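Local coordinates for pyridoxamine 5'-phosphate oxidase-related, FMN-binding protein (Mycobacterium smegmatis, PDB 6ECI) that binds flavin adenine dinucleotide and probably sequesters it, which is thought to help protect mycobacteria against hypoxic and oxidative stress, at residues B[14-19]-B[65-70]; B[84-89]-B[113-118]. One frame throughout, in Å; residues are numbered along the deposited sequence.

Interaction 1 of 2, residues B[14-19]-B[65-70]; sequences DLLKSV and VLFEAD
Asp70, whose backbone O lies 3.9 Å from Val19 CG1, has a side chain that leaves the strand on the side away from residues 14-19: OD1 is salt-bridged to Arg23 NH1 of the second subunit and makes a long, weak ion pair with Arg23 NH2 of its own chain. Neighbouring Glu68 is salt-bridged through OE1 to Arg23 NE of its own chain. Phe67 and Ala69 meet residues 14-19 with apolar groups. Ala69 CB touches two methyls, Leu16 CD2 at 3.7 Å and Val19 CG2 at 4.0 Å. Leu16 CD2 also reaches the edge of the Phe67 ring near its plane, 4.0 Å from CE2. Phe67 CG stands anti to its backbone N (chi1 175°), which carries the ring out from the strand to meet Leu16. A type I turn from Leu16 to Val19 brings both side chains onto the strand. One residue earlier, Leu15 O accepts from Ser18 N at 3.1 Å and from Ser18 OG at 2.7 Å, the hydroxyl lying in the carbonyl plane. Phe39 meets Phe67 edge-to-face. The arrangement is that of a helix end packed against the split beta-barrel of flavin-binding FDOR proteins, with Glu68 and Asp70 turned to the second subunit.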
loop_
_atom_site.group_PDB
_atom_site.type_symbol
_atom_site.label_atom_id
_atom_site.label_comp_id
_atom_site.label_asym_id
_atom_site.label_seq_id
_atom_site.Cartn_x
_atom_site.Cartn_y
_atom_site.Cartn_z
ATOM N N ASP B 14 -14.278 -0.750 -10.612
ATOM C CA ASP B 14 -15.346 -0.350 -9.703
ATOM C C ASP B 14 -14.949 -0.561 -8.248
ATOM O O ASP B 14 -15.223 0.296 -7.401
ATOM C CB ASP B 14 -16.631 -1.112 -10.025
ATOM C CG ASP B 14 -17.442 -0.445 -11.114
ATOM O OD1 ASP B 14 -17.336 0.792 -11.256
ATOM O OD2 ASP B 14 -18.185 -1.153 -11.826
ATOM N N LEU B 15 -14.303 -1.690 -7.939
ATOM C CA LEU B 15 -13.830 -1.919 -6.578
ATOM C C LEU B 15 -12.911 -0.794 -6.117
ATOM O O LEU B 15 -12.929 -0.410 -4.943
ATOM C CB LEU B 15 -13.116 -3.266 -6.485
ATOM C CG LEU B 15 -14.012 -4.502 -6.391
ATOM C CD1 LEU B 15 -13.175 -5.760 -6.313
ATOM C CD2 LEU B 15 -14.941 -4.399 -5.198
ATOM N N LEU B 16 -12.110 -0.245 -7.034
ATOM C CA LEU B 16 -11.266 0.896 -6.692
ATOM C C LEU B 16 -12.095 2.107 -6.283
ATOM O O LEU B 16 -11.657 2.903 -5.445
ATOM C CB LEU B 16 -10.358 1.249 -7.870
ATOM C CG LEU B 16 -9.174 0.315 -8.105
ATOM C CD1 LEU B 16 -8.296 0.835 -9.233
ATOM C CD2 LEU B 16 -8.375 0.168 -6.823
ATOM N N LYS B 17 -13.291 2.262 -6.854
ATOM C CA LYS B 17 -14.139 3.400 -6.518
ATOM C C LYS B 17 -14.778 3.279 -5.142
ATOM O O LYS B 17 -15.405 4.240 -4.686
ATOM C CB LYS B 17 -15.236 3.572 -7.572
ATOM C CG LYS B 17 -14.725 3.735 -8.986
ATOM C CD LYS B 17 -15.491 4.821 -9.712
ATOM C CE LYS B 17 -15.371 4.661 -11.214
ATOM N NZ LYS B 17 -15.966 3.375 -11.674
ATOM N N SER B 18 -14.642 2.135 -4.473
ATOM C CA SER B 18 -15.250 1.935 -3.165
ATOM C C SER B 18 -14.377 2.437 -2.018
ATOM O O SER B 18 -14.851 2.483 -0.879
ATOM C CB SER B 18 -15.562 0.453 -2.948
ATOM O OG SER B 18 -14.383 -0.285 -2.686
ATOM N N VAL B 19 -13.119 2.799 -2.277
ATOM C CA VAL B 19 -12.192 3.251 -1.240
ATOM C C VAL B 19 -11.458 4.492 -1.735
ATOM O O VAL B 19 -11.240 4.658 -2.939
ATOM C CB VAL B 19 -11.190 2.144 -0.833
ATOM C CG1 VAL B 19 -11.924 0.896 -0.359
ATOM C CG2 VAL B 19 -10.248 1.808 -1.991
ATOM N N VAL B 65 5.016 3.140 -12.428
ATOM C CA VAL B 65 4.619 3.052 -11.031
ATOM C C VAL B 65 3.631 1.910 -10.849
ATOM O O VAL B 65 2.945 1.485 -11.782
ATOM C CB VAL B 65 3.996 4.366 -10.512
ATOM C CG1 VAL B 65 4.967 5.527 -10.672
ATOM C CG2 VAL B 65 2.672 4.646 -11.218
ATOM N N LEU B 66 3.572 1.418 -9.616
ATOM C CA LEU B 66 2.510 0.535 -9.163
ATOM C C LEU B 66 1.486 1.343 -8.378
ATOM O O LEU B 66 1.846 2.229 -7.598
ATOM C CB LEU B 66 3.064 -0.586 -8.282
ATOM C CG LEU B 66 3.718 -1.765 -8.995
ATOM C CD1 LEU B 66 4.326 -2.720 -7.990
ATOM C CD2 LEU B 66 2.677 -2.468 -9.822
ATOM N N PHE B 67 0.210 1.048 -8.598
ATOM C CA PHE B 67 -0.859 1.577 -7.764
ATOM C C PHE B 67 -1.645 0.418 -7.176
ATOM O O PHE B 67 -2.022 -0.511 -7.896
ATOM C CB PHE B 67 -1.804 2.491 -8.535
ATOM C CG PHE B 67 -2.978 2.951 -7.722
ATOM C CD1 PHE B 67 -2.847 4.004 -6.833
ATOM C CD2 PHE B 67 -4.207 2.322 -7.830
ATOM C CE1 PHE B 67 -3.918 4.429 -6.077
ATOM C CE2 PHE B 67 -5.283 2.741 -7.076
ATOM C CZ PHE B 67 -5.139 3.797 -6.196
ATOM N N GLU B 68 -1.903 0.482 -5.876
ATOM C CA GLU B 68 -2.645 -0.570 -5.207
ATOM C C GLU B 68 -3.640 0.046 -4.237
ATOM O O GLU B 68 -3.401 1.109 -3.661
ATOM C CB GLU B 68 -1.709 -1.536 -4.470
ATOM C CG GLU B 68 -2.380 -2.808 -3.999
ATOM C CD GLU B 68 -2.891 -2.706 -2.578
ATOM O OE1 GLU B 68 -2.575 -1.704 -1.904
ATOM O OE2 GLU B 68 -3.605 -3.632 -2.136
ATOM N N ALA B 69 -4.771 -0.636 -4.086
ATOM C CA ALA B 69 -5.781 -0.306 -3.095
ATOM C C ALA B 69 -6.528 -1.590 -2.760
ATOM O O ALA B 69 -6.636 -2.492 -3.594
ATOM C CB ALA B 69 -6.739 0.776 -3.598
ATOM N N ASP B 70 -7.022 -1.678 -1.527
ATOM C CA ASP B 70 -7.662 -2.904 -1.072
ATOM C C ASP B 70 -8.715 -2.565 -0.025
ATOM O O ASP B 70 -8.877 -1.410 0.374
ATOM C CB ASP B 70 -6.627 -3.895 -0.527
ATOM C CG ASP B 70 -5.706 -3.277 0.507
ATOM O OD1 ASP B 70 -6.205 -2.593 1.423
ATOM O OD2 ASP B 70 -4.479 -3.494 0.419
#

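Interaction 2 of 2, residues B[84-89]-B[113-118]; sequences GVARTV and HWVRVL
Val85 pairs with Leu118 and Arg87 with Arg116 through two backbone bonds each, in an antiparallel register. Arg116 N reaches Arg87 O at 2.9 Å almost straight (172° at the hydrogen), and Leu118 N reaches Val85 O at 2.8 Å. One more bond, Val89 N to Trp114 O at 2.9 Å, extends the pairing past the strand end, its donor lying above the carbonyl plane. Between these pairs sit the non-hydrogen-bonded ones, Ala86 with Val117 and Thr88 with Val115, and CA-H...O contacts such as Ala86 CA to Arg116 O at 3.3 Å line the seam. Among apolar contacts, Ala86 CB meets Val115 CG1 at 3.8 Å, and Val89 CG2 lies 3.6 Å from Trp114 CB, the two side chains leaving the backbone alongside each other. On the face opposite Ala86, the side chains of Arg87 and Leu118 cross at about a right angle, CG to CD1 4.1 Å. Separately, Thr88 CG2 comes to the edge of the poorly ordered His113 ring, 3.3 Å from NE2. Among charged groups, extended Arg116 passes Val89 and is salt-bridged through NE to Asp94. Strand 114-119 thus lies between strands 77-88 and 46-49, with helix 92-99 packed on Val89, Trp114 and Arg116.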
loop_
_atom_site.group_PDB
_atom_site.type_symbol
_atom_site.label_atom_id
_atom_site.label_comp_id
_atom_site.label_asym_id
_atom_site.label_seq_id
_atom_site.Cartn_x
_atom_site.Cartn_y
_atom_site.Cartn_z
ATOM N N GLY B 84 1.200 1.043 -14.494
ATOM C CA GLY B 84 1.063 2.059 -15.511
ATOM C C GLY B 84 2.122 3.130 -15.395
ATOM O O GLY B 84 3.143 2.952 -14.727
ATOM N N VAL B 85 1.863 4.251 -16.064
ATOM C CA VAL B 85 2.760 5.398 -16.072
ATOM C C VAL B 85 2.022 6.593 -15.488
ATOM O O VAL B 85 0.848 6.821 -15.801
ATOM C CB VAL B 85 3.271 5.714 -17.493
ATOM C CG1 VAL B 85 4.306 6.827 -17.446
ATOM C CG2 VAL B 85 3.852 4.466 -18.136
ATOM N N ALA B 86 2.711 7.346 -14.634
ATOM C CA ALA B 86 2.149 8.551 -14.038
ATOM C C ALA B 86 2.450 9.738 -14.945
ATOM O O ALA B 86 3.616 10.017 -15.246
ATOM C CB ALA B 86 2.715 8.786 -12.638
ATOM N N ARG B 87 1.404 10.430 -15.378
ATOM C CA ARG B 87 1.532 11.575 -16.262
ATOM C C ARG B 87 0.744 12.737 -15.680
ATOM O O ARG B 87 -0.384 12.557 -15.210
ATOM C CB ARG B 87 1.030 11.239 -17.675
ATOM C CG ARG B 87 1.702 10.018 -18.302
ATOM C CD ARG B 87 2.663 10.407 -19.419
ATOM N NE ARG B 87 4.070 10.249 -19.056
ATOM C CZ ARG B 87 4.900 9.376 -19.621
ATOM N NH1 ARG B 87 4.470 8.564 -20.577
ATOM N NH2 ARG B 87 6.163 9.310 -19.226
ATOM N N THR B 88 1.340 13.925 -15.697
ATOM C CA THR B 88 0.640 15.093 -15.191
ATOM C C THR B 88 -0.460 15.516 -16.161
ATOM O O THR B 88 -0.438 15.196 -17.352
ATOM C CB THR B 88 1.606 16.257 -14.959
ATOM O OG1 THR B 88 1.956 16.847 -16.215
ATOM C CG2 THR B 88 2.862 15.779 -14.265
ATOM N N VAL B 89 -1.431 16.248 -15.628
ATOM C CA VAL B 89 -2.577 16.715 -16.399
ATOM C C VAL B 89 -2.207 18.056 -17.026
ATOM O O VAL B 89 -2.106 19.072 -16.332
ATOM C CB VAL B 89 -3.824 16.826 -15.516
ATOM C CG1 VAL B 89 -4.927 17.572 -16.238
ATOM C CG2 VAL B 89 -4.289 15.437 -15.098
ATOM N N HIS B 113 -1.488 20.194 -8.760
ATOM C CA HIS B 113 -0.606 19.386 -9.601
ATOM C C HIS B 113 -1.322 18.052 -9.782
ATOM O O HIS B 113 -1.114 17.115 -9.009
ATOM C CB HIS B 113 0.780 19.220 -8.993
ATOM C CG HIS B 113 1.795 18.702 -9.963
ATOM N ND1 HIS B 113 3.151 18.744 -9.722
ATOM C CD2 HIS B 113 1.646 18.144 -11.190
ATOM C CE1 HIS B 113 3.795 18.230 -10.756
ATOM N NE2 HIS B 113 2.905 17.858 -11.659
ATOM N N TRP B 114 -2.167 17.983 -10.804
ATOM C CA TRP B 114 -2.942 16.783 -11.075
ATOM C C TRP B 114 -2.083 15.754 -11.796
ATOM O O TRP B 114 -1.389 16.078 -12.763
ATOM C CB TRP B 114 -4.170 17.115 -11.918
ATOM C CG TRP B 114 -5.116 18.085 -11.287
ATOM C CD1 TRP B 114 -5.173 19.432 -11.499
ATOM C CD2 TRP B 114 -6.148 17.782 -10.344
ATOM N NE1 TRP B 114 -6.177 19.987 -10.743
ATOM C CE2 TRP B 114 -6.791 18.996 -10.024
ATOM C CE3 TRP B 114 -6.590 16.604 -9.737
ATOM C CZ2 TRP B 114 -7.850 19.063 -9.123
ATOM C CZ3 TRP B 114 -7.641 16.673 -8.842
ATOM C CH2 TRP B 114 -8.261 17.893 -8.544
ATOM N N VAL B 115 -2.134 14.512 -11.324
ATOM C CA VAL B 115 -1.419 13.400 -11.933
ATOM C C VAL B 115 -2.404 12.258 -12.139
ATOM O O VAL B 115 -3.303 12.046 -11.316
ATOM C CB VAL B 115 -0.227 12.945 -11.062
ATOM C CG1 VAL B 115 0.597 11.885 -11.782
ATOM C CG2 VAL B 115 0.641 14.130 -10.676
ATOM N N ARG B 116 -2.244 11.531 -13.241
ATOM C CA ARG B 116 -3.033 10.340 -13.522
ATOM C C ARG B 116 -2.104 9.162 -13.758
ATOM O O ARG B 116 -1.080 9.294 -14.434
ATOM C CB ARG B 116 -3.930 10.517 -14.750
ATOM C CG ARG B 116 -5.110 11.449 -14.573
ATOM C CD ARG B 116 -5.999 11.405 -15.809
ATOM N NE ARG B 116 -6.879 12.565 -15.907
ATOM C CZ ARG B 116 -8.085 12.645 -15.352
ATOM N NH1 ARG B 116 -8.569 11.629 -14.648
ATOM N NH2 ARG B 116 -8.808 13.746 -15.502
ATOM N N VAL B 117 -2.464 8.011 -13.202
ATOM C CA VAL B 117 -1.783 6.762 -13.515
ATOM C C VAL B 117 -2.502 6.157 -14.714
ATOM O O VAL B 117 -3.611 5.634 -14.584
ATOM C CB VAL B 117 -1.772 5.801 -12.322
ATOM C CG1 VAL B 117 -1.085 4.498 -12.702
ATOM C CG2 VAL B 117 -1.074 6.439 -11.139
ATOM N N LEU B 118 -1.887 6.257 -15.890
ATOM C CA LEU B 118 -2.472 5.682 -17.093
ATOM C C LEU B 118 -2.156 4.192 -17.119
ATOM O O LEU B 118 -0.985 3.807 -17.231
ATOM C CB LEU B 118 -1.945 6.380 -18.346
ATOM C CG LEU B 118 -2.118 7.901 -18.373
ATOM C CD1 LEU B 118 -1.784 8.450 -19.749
ATOM C CD2 LEU B 118 -3.528 8.302 -17.956
#

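How the interactions relate
From the N terminus, helix 9-16 leads through a turn into strands 21-28, 31-41 and 46-49, then helix 55-60, before strand 64-72 returns to close interaction 1. Interaction 2 opens only afterwards: strand 77-88 follows directly, and helix 92-99 with its flanking loops is spanned before residues 113-118 come back beside it. The two loops are therefore in series and neither nest nor cross. Their centres lie about 15 Å apart, yet they meet where strands 64-72 and 77-88 are neighbours, through a probable hydrogen bond from Val65 N to Gly84 O and packing of Val65 against Val117. One sheet thus joins the N-terminal helix to the C-terminal strands.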